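Local coordinates for protein glutamate--cysteine ligase GshA (Methylobacillus flagellatus KT, PDB 3K1T) that probably acts as a ligase that joins glutamate to cysteine, the first step of glutathione synthesis, at residues 241-246 with 323-328. Numbering follows the deposited sequence. Where two conformers were deposited one is given.
Sequences GGLDFH and SEVILQ
Val325, whose methyl CG2 meets Gly241, Leu243 and Phe245, is hydrogen-bonded through its backbone to Cys240, and this pairing joins strand 324-329 to strand 237-241, an outermost strand, within this chain, of a four-stranded antiparallel sheet. Residues 241-246 lead on from there toward helix 251-272. The two glycines lie backbone against backbone with Ser323 and Glu324; Gly242 N comes within 3.4 Å of Ser323 O, but at a poor angle. The side-chain part of the contact gathers on one methyl group. CG1 of Val325 stands anti to the backbone N (chi1 178°), which leaves CG2 anti to the carbonyl carbon; this branch passes 3.8 Å from Gly241 O. Phe245 comes from the opposite direction and offers its ring edge, with CZ 4.0 Å from Val325 CG2 and the methyl near the ring plane rather than over a face. Leu243 crosses Val325 at about a right angle, its CD1 4.2 Å from the same CG2. Phe245 also touches Met313 of helix 307-314, Leu254 of helix 251-272 and Ala284 of strand 280-285. Farther along the loop, Asp244 OD1 accepts His246 N at 2.9 Å, an Asx turn in which the donor sits well out of the carboxylate plane. Glu324 leaves its backbone away from 241-246, its OE2 hydrogen-bonded to Ser209 OG. With no hydrogen bond between these segments, their fit rests on van der Waals contact, and the Val325-Cys240 pairing beside it is consistent with holding the two chain segments in place.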
# COMPACT_ATOMS: atom_id res chain seq x y z
N GLY A 241 -35.29 25.69 2.41
CA GLY A 241 -35.98 24.71 3.24
C GLY A 241 -36.88 23.82 2.42
O GLY A 241 -36.86 23.86 1.19
N GLY A 242 -37.71 23.03 3.09
CA GLY A 242 -38.63 22.17 2.39
C GLY A 242 -39.63 23.01 1.62
O GLY A 242 -40.02 24.13 2.04
N LEU A 243 -40.02 22.51 0.46
CA LEU A 243 -41.00 23.19 -0.36
C LEU A 243 -42.04 22.16 -0.79
O LEU A 243 -41.72 20.97 -0.88
CB LEU A 243 -40.35 23.80 -1.61
CG LEU A 243 -39.28 24.87 -1.43
CD1 LEU A 243 -38.76 25.25 -2.79
CD2 LEU A 243 -39.84 26.10 -0.68
N ASP A 244 -43.25 22.64 -1.03
CA ASP A 244 -44.33 21.85 -1.61
C ASP A 244 -44.30 22.06 -3.12
O ASP A 244 -44.72 23.10 -3.61
CB ASP A 244 -45.70 22.28 -1.04
CG ASP A 244 -46.87 21.50 -1.68
OD1 ASP A 244 -46.61 20.53 -2.46
OD2 ASP A 244 -48.05 21.88 -1.43
N PHE A 245 -43.78 21.07 -3.85
CA PHE A 245 -43.69 21.15 -5.32
C PHE A 245 -45.03 20.90 -6.04
O PHE A 245 -45.10 21.03 -7.27
CB PHE A 245 -42.61 20.21 -5.84
CG PHE A 245 -41.22 20.72 -5.59
CD1 PHE A 245 -40.63 21.61 -6.47
CD2 PHE A 245 -40.48 20.27 -4.51
CE1 PHE A 245 -39.33 22.06 -6.27
CE2 PHE A 245 -39.19 20.72 -4.29
CZ PHE A 245 -38.61 21.61 -5.18
N HIS A 246 -46.09 20.59 -5.28
CA HIS A 246 -47.45 20.63 -5.87
C HIS A 246 -48.17 21.95 -5.70
O HIS A 246 -49.33 22.07 -6.08
CB HIS A 246 -48.29 19.47 -5.36
CG HIS A 246 -47.77 18.14 -5.79
ND1 HIS A 246 -47.86 17.70 -7.10
CD2 HIS A 246 -47.11 17.18 -5.11
CE1 HIS A 246 -47.29 16.51 -7.20
NE2 HIS A 246 -46.81 16.18 -6.01
N SER A 323 -37.35 18.04 2.81
CA SER A 323 -36.94 18.83 3.96
C SER A 323 -35.88 19.90 3.64
O SER A 323 -35.61 20.79 4.46
CB SER A 323 -36.43 17.93 5.07
OG SER A 323 -35.25 17.25 4.65
N GLU A 324 -35.28 19.82 2.45
CA GLU A 324 -34.24 20.75 2.06
C GLU A 324 -34.13 20.66 0.56
O GLU A 324 -34.30 19.59 -0.02
CB GLU A 324 -32.87 20.39 2.66
CG GLU A 324 -31.77 21.46 2.38
CD GLU A 324 -30.40 21.16 3.08
OE1 GLU A 324 -29.91 20.00 3.04
OE2 GLU A 324 -29.84 22.11 3.65
N VAL A 325 -33.85 21.79 -0.06
CA VAL A 325 -33.53 21.84 -1.50
C VAL A 325 -32.14 22.43 -1.61
O VAL A 325 -31.88 23.51 -1.08
CB VAL A 325 -34.54 22.68 -2.31
CG1 VAL A 325 -34.15 22.75 -3.79
CG2 VAL A 325 -36.02 22.15 -2.15
N ILE A 326 -31.24 21.68 -2.27
CA ILE A 326 -29.87 22.12 -2.49
C ILE A 326 -29.74 22.51 -3.96
O ILE A 326 -30.16 21.76 -4.85
CB ILE A 326 -28.84 20.99 -2.14
CG1 ILE A 326 -29.00 20.57 -0.67
CG2 ILE A 326 -27.38 21.51 -2.38
CD1 ILE A 326 -28.52 19.18 -0.33
N LEU A 327 -29.18 23.69 -4.19
CA LEU A 327 -28.91 24.18 -5.53
C LEU A 327 -27.41 24.20 -5.71
O LEU A 327 -26.71 24.82 -4.92
CB LEU A 327 -29.47 25.59 -5.69
CG LEU A 327 -30.99 25.68 -5.54
CD1 LEU A 327 -31.38 25.87 -4.08
CD2 LEU A 327 -31.55 26.83 -6.42
N GLN A 328 -26.90 23.50 -6.72
CA GLN A 328 -25.45 23.45 -6.93
C GLN A 328 -25.09 23.89 -8.36
O GLN A 328 -25.75 23.51 -9.31
CB GLN A 328 -24.90 22.06 -6.65
CG GLN A 328 -23.35 22.02 -6.59
CD GLN A 328 -22.78 20.62 -6.45
OE1 GLN A 328 -23.27 19.67 -7.07
NE2 GLN A 328 -21.74 20.48 -5.62